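ActII protein (Streptomyces coelicolor, PDB 2OPT) probably binds regulatory DNA as a TetR-family transcriptional repressor, and takes up the antibiotic actinorhodin or its biosynthetic precursor (S)-DNPA as ligand. Local coordinates at residues A[172-175]-A[176-179]; A[193-196]-A[197-201]; A[207-210]-A[211-215]. All coordinates share one frame; numbering follows the deposited sequence.

Contact 1. Residues A[172-175]-A[176-179]; sequences GYLK and SLPA
Leu-177 folds back from the loop 176-179 onto the last turn of helix 164-175, and its atoms can be followed outward one by one. CB rests on the carbonyl of Leu-174, 3.2 Å from its O, the same oxygen that the backbone N of Leu-177 uses. CG lies about equally far from the carbonyl oxygens of Leu-174 and Tyr-173, and there the side chain forks. Branch CD1 comes down over one face of the Tyr-173 phenol as a CH-pi contact, 3.8 Å from the ring centroid and displaced toward the rim, with CZ its nearest ring atom. Branch CD2 goes the other way and lies alongside Leu-174, 3.7 Å from CD2 of that residue. The phenol is available because Tyr-173 sets CG opposite its own nitrogen (chi1 -176°), which brings the end of the ring back toward the loop although CB points away from it.

The backbone supports this fold-back by closing the helix. Ser-176 is the first residue with non-helical angles, and its OG donates to Gly-172 O at 2.8 Å, in the carbonyl plane. Ser-176 N reaches Gly-172 O as well, from above that plane and at 3.2 Å, so one serine grips a C-terminal carbonyl twice. Next, Leu-177 N bonds to Leu-174 O at 3.1 Å, a three-residue step that tightens the end of the helix. Leucine at 177 suits a place between an aromatic face and a buried aliphatic chain, while serine suits an exposed end where a hydroxyl can take up a carbonyl. Met-111 of the second subunit packs on both Tyr-173 and Leu-177. The chemistry thus implies a helix end closed by the hydroxyl and backbone N of Ser-176 and the backbone N of Leu-177, and covered by the side chain of Leu-177.

Contact 2. Residues A[193-196]-A[197-201]; sequences TSLD and SDRRF
Asp-196 reaches forward over the first turn of helix 197-219 and brings its carboxylate to the backbone N and CB of Arg-199. It is the N-cap: OD2 accepts a weak, long bond from Arg-199 N at 3.4 Å, while OD1 sits 3.2 Å from Arg-199 CB. Placing CG between the backbone N and the carbonyl carbon (chi1 63°) swings the carboxylate over the turn. Aspartate suits this position because a short acidic side chain can meet the amides at a helix start, and its charge is probably stabilised by the helix dipole. The carbonyl of the same residue begins the regular helical bonding, accepting from Arg-200 N at 3.0 Å in a nearly straight bond (171° at the hydrogen).

Leu-195, just before the cap, points toward the helix and covers the aliphatic parts of two arginines. Its CB lies 3.5 Å from Arg-200 CG, and its CD2 approaches Arg-199 CG at 3.7 Å. Arginine serves well here, since the methylenes can line a leucine while the guanidinium goes elsewhere. Arg-199 bends at its second torsion (chi2 52°) and carries its charged end away to a salt bridge with Glu-129 of the second subunit. Arg-200 is buried, and its charge is met by Glu-145 and Glu-148.

The turn joins helix 189-194 to the start of helix 197-219. Both of those glutamates stand on helix 128-150, whereas Asp-198 bridges to Arg-87 of helix 75-92, so the new helix begins between these two helices and the second subunit.

Contact 3. Residues A[207-210]-A[211-215]; sequences IIIA and GLLAG
Ala-210 O receives the shortest of the four backbone bonds that cross this stretch of helix, from Ala-214 N at 2.8 Å. The methyl of Ala-214 lies close to the same oxygen, its CB 3.3 Å away. The other three bonds repeat the i to i+4 pattern of an alpha helix: Gly-211 N to Ile-207 O, Leu-212 N to Ile-208 O, and Leu-213 N to Ile-209 O, the last nearly straight at 177°.

On the outside of the helix, aliphatic side chains one turn apart meet in pairs. Ile-208 and Leu-212 lie side by side and point the same way, with Ile-208 CG2 4.0 Å from Leu-212 CD1. With CG2 opposite the backbone N, the isoleucine turns this branch toward the next helical turn. Ile-209 CG2 and Leu-213 CD1 also touch, less closely, at 4.3 Å. Branched aliphatic residues suit these positions, where they can fill space against other helices, while Ala-210, Gly-211 and Ala-214 keep their surface slim.

Helix 197-219 has neighbours on several sides. Ile-209 and Leu-213 face helix 75-92, and Ile-208 packs on helix 128-150. Leu-212 meets both helix 128-150 and Ile-207 of the second subunit, and Ala-210 meets Ala-214 of that subunit, each pair reciprocally, consistent with the four-helix-bundle dimer interface of TetR-family proteins.

Overall arrangement
All three contacts belong to the C-terminal, ligand-binding type of domain of this TetR-like protein, follow one another along the chain, and touch the second subunit. Contact 1, partly buried, has its centre about 34 Å from the centre of the chain and mixes a polar helix end with an aromatic-aliphatic cover. Contact 2, also partly buried, starts helix 197-219 and combines a weak capping bond and leucine packing on arginine methylenes with salt bridges to acids elsewhere. Contact 3 is buried further along that same helix, and there charge gives way to aliphatic packing and main-chain bonds. The centres of contacts 1 and 3 stand about 35 Å apart, with that of contact 2 about 20 Å from each.

Contact 1. Residues A[172-175]-A[176-179]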
ATOM      1  N   GLY A 172     -16.649   8.835  17.367  1.00 65.46           N
ATOM      2  CA  GLY A 172     -17.918   9.155  17.993  1.00 67.17           C
ATOM      3  C   GLY A 172     -19.066   8.453  17.322  1.00 64.25           C
ATOM      4  O   GLY A 172     -20.050   8.128  17.965  1.00 67.02           O
ATOM      5  N   TYR A 173     -18.957   8.225  16.019  1.00 60.48           N
ATOM      6  CA  TYR A 173     -19.924   7.372  15.368  1.00 58.26           C
ATOM      7  C   TYR A 173     -19.822   5.961  15.965  1.00 54.47           C
ATOM      8  O   TYR A 173     -20.791   5.443  16.491  1.00 56.55           O
ATOM      9  CB  TYR A 173     -19.691   7.331  13.865  1.00 57.61           C
ATOM     10  CG  TYR A 173     -20.726   6.528  13.143  1.00 59.65           C
ATOM     11  CD1 TYR A 173     -22.048   6.904  13.177  1.00 64.87           C
ATOM     12  CD2 TYR A 173     -20.379   5.389  12.412  1.00 57.67           C
ATOM     13  CE1 TYR A 173     -23.011   6.176  12.521  1.00 68.88           C
ATOM     14  CE2 TYR A 173     -21.331   4.661  11.741  1.00 58.08           C
ATOM     15  CZ  TYR A 173     -22.649   5.050  11.803  1.00 64.58           C
ATOM     16  OH  TYR A 173     -23.632   4.336  11.154  1.00 66.38           O
ATOM     17  N   LEU A 174     -18.638   5.344  15.887  1.00 50.96           N
ATOM     18  CA  LEU A 174     -18.443   3.983  16.357  1.00 48.55           C
ATOM     19  C   LEU A 174     -18.803   3.868  17.828  1.00 52.96           C
ATOM     20  O   LEU A 174     -19.602   3.018  18.203  1.00 54.80           O
ATOM     21  CB  LEU A 174     -16.998   3.539  16.130  1.00 48.34           C
ATOM     22  CG  LEU A 174     -16.535   3.244  14.711  1.00 44.88           C
ATOM     23  CD1 LEU A 174     -15.173   2.502  14.768  1.00 47.94           C
ATOM     24  CD2 LEU A 174     -17.579   2.458  13.908  1.00 36.52           C
ATOM     25  N   LYS A 175     -18.240   4.745  18.654  1.00 54.87           N
ATOM     26  CA  LYS A 175     -18.488   4.684  20.093  1.00 61.81           C
ATOM     27  C   LYS A 175     -19.972   4.783  20.491  1.00 65.39           C
ATOM     28  O   LYS A 175     -20.398   4.133  21.446  1.00 72.15           O
ATOM     29  CB  LYS A 175     -17.580   5.756  20.840  1.00 65.82           C
ATOM     30  CG  LYS A 175     -18.190   6.228  22.220  1.00 75.82           C
ATOM     31  CD  LYS A 175     -17.233   5.975  23.403  1.00 84.62           C
ATOM     32  CE  LYS A 175     -17.813   6.524  24.710  1.00 95.96           C
ATOM     33  NZ  LYS A 175     -16.739   6.726  25.748  1.00105.60           N
ATOM     34  N   SER A 176     -20.761   5.543  19.722  1.00 66.48           N
ATOM     35  CA  SER A 176     -22.202   5.709  19.990  1.00 66.96           C
ATOM     36  C   SER A 176     -23.126   4.820  19.132  1.00 63.47           C
ATOM     37  O   SER A 176     -24.322   5.084  19.018  1.00 64.73           O
ATOM     38  CB  SER A 176     -22.603   7.186  19.888  1.00 72.06           C
ATOM     39  OG  SER A 176     -22.783   7.583  18.532  1.00 74.08           O
ATOM     40  N   LEU A 177     -22.562   3.772  18.525  1.00 59.58           N
ATOM     41  CA  LEU A 177     -23.333   2.696  17.871  1.00 56.39           C
ATOM     42  C   LEU A 177     -24.056   1.871  18.922  1.00 55.65           C
ATOM     43  O   LEU A 177     -23.565   1.775  20.064  1.00 55.71           O
ATOM     44  CB  LEU A 177     -22.382   1.787  17.093  1.00 54.55           C
ATOM     45  CG  LEU A 177     -22.283   1.749  15.548  1.00 56.40           C
ATOM     46  CD1 LEU A 177     -22.806   2.977  14.786  1.00 57.25           C
ATOM     47  CD2 LEU A 177     -20.864   1.381  15.143  1.00 51.66           C
ATOM     48  N   PRO A 178     -25.213   1.257  18.559  1.00 54.95           N
ATOM     49  CA  PRO A 178     -25.875   0.393  19.545  1.00 54.57           C
ATOM     50  C   PRO A 178     -24.974  -0.787  19.916  1.00 52.74           C
ATOM     51  O   PRO A 178     -24.685  -1.633  19.067  1.00 51.36           O
ATOM     52  CB  PRO A 178     -27.162  -0.092  18.819  1.00 56.06           C
ATOM     53  CG  PRO A 178     -27.346   0.775  17.661  1.00 56.04           C
ATOM     54  CD  PRO A 178     -25.954   1.304  17.284  1.00 54.84           C
ATOM     55  N   ALA A 179     -24.535  -0.814  21.184  1.00 52.53           N
ATOM     56  CA  ALA A 179     -23.628  -1.823  21.723  1.00 51.05           C
ATOM     57  C   ALA A 179     -24.168  -3.245  21.590  1.00 50.72           C
ATOM     58  O   ALA A 179     -23.421  -4.197  21.590  1.00 48.83           O
ATOM     59  CB  ALA A 179     -23.318  -1.510  23.177  1.00 53.91           C
TER

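Contact 2. Residues A[193-196]-A[197-201]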
ATOM      1  N   THR A 193      -9.882   3.880  15.395  1.00 61.53           N
ATOM      2  CA  THR A 193      -9.919   5.272  15.010  1.00 68.19           C
ATOM      3  C   THR A 193      -8.646   6.021  15.422  1.00 69.80           C
ATOM      4  O   THR A 193      -8.166   6.909  14.700  1.00 74.18           O
ATOM      5  CB  THR A 193     -11.153   5.916  15.627  1.00 72.43           C
ATOM      6  OG1 THR A 193     -12.225   5.843  14.686  1.00 75.92           O
ATOM      7  CG2 THR A 193     -10.890   7.339  16.003  1.00 80.17           C
ATOM      8  N   SER A 194      -8.113   5.650  16.587  1.00 68.36           N
ATOM      9  CA  SER A 194      -7.021   6.377  17.216  1.00 70.41           C
ATOM     10  C   SER A 194      -5.761   6.128  16.452  1.00 66.53           C
ATOM     11  O   SER A 194      -5.222   7.043  15.847  1.00 69.65           O
ATOM     12  CB  SER A 194      -6.827   5.980  18.711  1.00 71.82           C
ATOM     13  OG  SER A 194      -7.991   6.236  19.528  1.00 76.03           O
ATOM     14  N   LEU A 195      -5.346   4.867  16.423  1.00 61.28           N
ATOM     15  CA  LEU A 195      -3.917   4.524  16.369  1.00 58.40           C
ATOM     16  C   LEU A 195      -2.938   5.610  15.861  1.00 59.09           C
ATOM     17  O   LEU A 195      -2.955   5.985  14.682  1.00 61.00           O
ATOM     18  CB  LEU A 195      -3.668   3.137  15.737  1.00 55.63           C
ATOM     19  CG  LEU A 195      -3.777   2.017  16.790  1.00 56.89           C
ATOM     20  CD1 LEU A 195      -3.182   0.704  16.320  1.00 53.90           C
ATOM     21  CD2 LEU A 195      -3.151   2.445  18.165  1.00 56.18           C
ATOM     22  N   ASP A 196      -2.066   6.096  16.741  1.00 58.80           N
ATOM     23  CA  ASP A 196      -1.086   7.035  16.264  1.00 58.67           C
ATOM     24  C   ASP A 196      -0.154   6.342  15.303  1.00 53.15           C
ATOM     25  O   ASP A 196       0.039   5.128  15.392  1.00 49.83           O
ATOM     26  CB  ASP A 196      -0.344   7.733  17.392  1.00 63.32           C
ATOM     27  CG  ASP A 196       0.453   6.790  18.249  1.00 64.44           C
ATOM     28  OD1 ASP A 196      -0.168   5.989  18.978  1.00 68.28           O
ATOM     29  OD2 ASP A 196       1.692   6.895  18.226  1.00 66.08           O
ATOM     30  N   SER A 197       0.391   7.117  14.373  1.00 52.72           N
ATOM     31  CA  SER A 197       1.316   6.618  13.360  1.00 51.09           C
ATOM     32  C   SER A 197       2.457   5.770  13.887  1.00 46.90           C
ATOM     33  O   SER A 197       2.802   4.762  13.300  1.00 47.53           O
ATOM     34  CB  SER A 197       1.870   7.795  12.546  1.00 54.57           C
ATOM     35  OG  SER A 197       0.814   8.292  11.727  1.00 64.24           O
ATOM     36  N   ASP A 198       3.110   6.229  14.946  1.00 43.11           N
ATOM     37  CA  ASP A 198       4.247   5.525  15.520  1.00 41.51           C
ATOM     38  C   ASP A 198       3.809   4.125  15.962  1.00 39.73           C
ATOM     39  O   ASP A 198       4.487   3.122  15.724  1.00 38.14           O
ATOM     40  CB  ASP A 198       4.740   6.282  16.724  1.00 43.65           C
ATOM     41  CG  ASP A 198       5.617   7.487  16.365  1.00 46.12           C
ATOM     42  OD1 ASP A 198       5.882   7.735  15.176  1.00 45.34           O
ATOM     43  OD2 ASP A 198       6.048   8.205  17.306  1.00 52.84           O
ATOM     44  N   ARG A 199       2.649   4.072  16.588  1.00 39.20           N
ATOM     45  CA  ARG A 199       2.160   2.856  17.144  1.00 37.59           C
ATOM     46  C   ARG A 199       1.827   1.915  16.011  1.00 36.08           C
ATOM     47  O   ARG A 199       2.284   0.801  16.057  1.00 35.94           O
ATOM     48  CB  ARG A 199       0.942   3.118  18.043  1.00 39.36           C
ATOM     49  CG  ARG A 199       0.405   1.878  18.808  1.00 40.69           C
ATOM     50  CD  ARG A 199       1.499   1.145  19.604  1.00 44.43           C
ATOM     51  NE  ARG A 199       0.912  -0.033  20.250  1.00 48.91           N
ATOM     52  CZ  ARG A 199       1.558  -1.150  20.593  1.00 48.87           C
ATOM     53  NH1 ARG A 199       2.862  -1.291  20.368  1.00 46.89           N
ATOM     54  NH2 ARG A 199       0.876  -2.136  21.173  1.00 52.01           N
ATOM     55  N   ARG A 200       1.076   2.366  14.994  1.00 35.23           N
ATOM     56  CA  ARG A 200       0.733   1.517  13.824  1.00 35.14           C
ATOM     57  C   ARG A 200       2.008   1.054  13.159  1.00 32.57           C
ATOM     58  O   ARG A 200       2.222  -0.104  12.954  1.00 32.11           O
ATOM     59  CB  ARG A 200      -0.018   2.311  12.751  1.00 36.93           C
ATOM     60  CG  ARG A 200      -1.408   2.780  13.070  1.00 40.90           C
ATOM     61  CD  ARG A 200      -1.868   3.885  12.057  1.00 41.82           C
ATOM     62  NE  ARG A 200      -1.930   3.386  10.687  1.00 50.01           N
ATOM     63  CZ  ARG A 200      -2.902   2.592  10.225  1.00 52.71           C
ATOM     64  NH1 ARG A 200      -3.893   2.221  11.035  1.00 51.90           N
ATOM     65  NH2 ARG A 200      -2.879   2.157   8.962  1.00 58.61           N
ATOM     66  N   PHE A 201       2.909   1.972  12.879  1.00 32.75           N
ATOM     67  CA  PHE A 201       4.178   1.576  12.284  1.00 32.16           C
ATOM     68  C   PHE A 201       4.914   0.464  13.065  1.00 32.14           C
ATOM     69  O   PHE A 201       5.387  -0.500  12.479  1.00 31.36           O
ATOM     70  CB  PHE A 201       5.114   2.763  12.120  1.00 33.36           C
ATOM     71  CG  PHE A 201       6.275   2.468  11.220  1.00 31.19           C
ATOM     72  CD1 PHE A 201       6.104   2.379   9.865  1.00 34.27           C
ATOM     73  CD2 PHE A 201       7.538   2.244  11.762  1.00 35.19           C
ATOM     74  CE1 PHE A 201       7.169   2.070   9.039  1.00 38.19           C
ATOM     75  CE2 PHE A 201       8.631   1.946  10.945  1.00 37.71           C
ATOM     76  CZ  PHE A 201       8.452   1.877   9.598  1.00 38.18           C
TER

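Contact 3. Residues A[207-210]-A[211-215]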
ATOM      1  N   ILE A 207       4.781  -7.360  13.421  1.00 29.06           N
ATOM      2  CA  ILE A 207       4.002  -8.391  12.794  1.00 29.42           C
ATOM      3  C   ILE A 207       4.768  -9.005  11.626  1.00 28.34           C
ATOM      4  O   ILE A 207       4.891 -10.211  11.548  1.00 28.90           O
ATOM      5  CB  ILE A 207       2.620  -7.876  12.346  1.00 29.13           C
ATOM      6  CG1 ILE A 207       1.753  -7.565  13.582  1.00 31.73           C
ATOM      7  CG2 ILE A 207       1.944  -8.885  11.449  1.00 30.64           C
ATOM      8  CD1 ILE A 207       0.523  -6.740  13.307  1.00 30.86           C
ATOM      9  N   ILE A 208       5.253  -8.166  10.706  1.00 27.21           N
ATOM     10  CA  ILE A 208       5.902  -8.674   9.460  1.00 27.46           C
ATOM     11  C   ILE A 208       7.207  -9.407   9.780  1.00 28.08           C
ATOM     12  O   ILE A 208       7.463 -10.465   9.230  1.00 28.38           O
ATOM     13  CB  ILE A 208       6.175  -7.525   8.467  1.00 26.67           C
ATOM     14  CG1 ILE A 208       4.834  -6.890   8.040  1.00 28.26           C
ATOM     15  CG2 ILE A 208       7.090  -8.011   7.320  1.00 28.66           C
ATOM     16  CD1 ILE A 208       4.905  -5.546   7.223  1.00 25.84           C
ATOM     17  N   ILE A 209       8.002  -8.852  10.696  1.00 27.81           N
ATOM     18  CA  ILE A 209       9.299  -9.460  11.105  1.00 28.37           C
ATOM     19  C   ILE A 209       9.061 -10.821  11.803  1.00 29.08           C
ATOM     20  O   ILE A 209       9.690 -11.827  11.435  1.00 30.74           O
ATOM     21  CB  ILE A 209      10.109  -8.462  11.977  1.00 30.81           C
ATOM     22  CG1 ILE A 209      10.628  -7.299  11.112  1.00 29.60           C
ATOM     23  CG2 ILE A 209      11.356  -9.129  12.585  1.00 32.61           C
ATOM     24  CD1 ILE A 209      11.051  -6.161  11.931  1.00 37.72           C
ATOM     25  N   ALA A 210       8.133 -10.891  12.767  1.00 28.67           N
ATOM     26  CA  ALA A 210       7.787 -12.171  13.368  1.00 28.98           C
ATOM     27  C   ALA A 210       7.349 -13.188  12.285  1.00 29.02           C
ATOM     28  O   ALA A 210       7.693 -14.356  12.344  1.00 30.31           O
ATOM     29  CB  ALA A 210       6.637 -12.017  14.427  1.00 27.85           C
ATOM     30  N   GLY A 211       6.588 -12.744  11.306  1.00 27.75           N
ATOM     31  CA  GLY A 211       6.034 -13.686  10.299  1.00 26.91           C
ATOM     32  C   GLY A 211       7.137 -14.141   9.382  1.00 28.41           C
ATOM     33  O   GLY A 211       7.130 -15.259   8.930  1.00 29.48           O
ATOM     34  N   LEU A 212       8.089 -13.259   9.086  1.00 28.32           N
ATOM     35  CA  LEU A 212       9.294 -13.633   8.322  1.00 29.92           C
ATOM     36  C   LEU A 212      10.168 -14.667   9.047  1.00 32.13           C
ATOM     37  O   LEU A 212      10.529 -15.704   8.462  1.00 31.92           O
ATOM     38  CB  LEU A 212      10.139 -12.381   7.975  1.00 30.70           C
ATOM     39  CG  LEU A 212       9.558 -11.440   6.900  1.00 29.12           C
ATOM     40  CD1 LEU A 212      10.414 -10.134   6.822  1.00 28.60           C
ATOM     41  CD2 LEU A 212       9.471 -12.086   5.536  1.00 30.19           C
ATOM     42  N   LEU A 213      10.463 -14.410  10.332  1.00 32.15           N
ATOM     43  CA  LEU A 213      11.179 -15.374  11.133  1.00 34.61           C
ATOM     44  C   LEU A 213      10.403 -16.677  11.233  1.00 37.07           C
ATOM     45  O   LEU A 213      10.994 -17.752  11.209  1.00 39.55           O
ATOM     46  CB  LEU A 213      11.409 -14.835  12.528  1.00 34.24           C
ATOM     47  CG  LEU A 213      12.481 -13.757  12.591  1.00 35.53           C
ATOM     48  CD1 LEU A 213      12.477 -13.094  13.939  1.00 38.77           C
ATOM     49  CD2 LEU A 213      13.872 -14.371  12.240  1.00 36.47           C
ATOM     50  N   ALA A 214       9.080 -16.594  11.345  1.00 35.74           N
ATOM     51  CA  ALA A 214       8.269 -17.808  11.451  1.00 39.05           C
ATOM     52  C   ALA A 214       8.417 -18.640  10.203  1.00 41.89           C
ATOM     53  O   ALA A 214       8.522 -19.845  10.281  1.00 45.85           O
ATOM     54  CB  ALA A 214       6.801 -17.485  11.693  1.00 36.09           C
ATOM     55  N   GLY A 215       8.408 -17.983   9.052  1.00 43.35           N
ATOM     56  CA  GLY A 215       8.562 -18.631   7.765  1.00 48.10           C
ATOM     57  C   GLY A 215       9.962 -19.191   7.537  1.00 54.07           C
ATOM     58  O   GLY A 215      10.107 -20.185   6.830  1.00 56.47           O
TER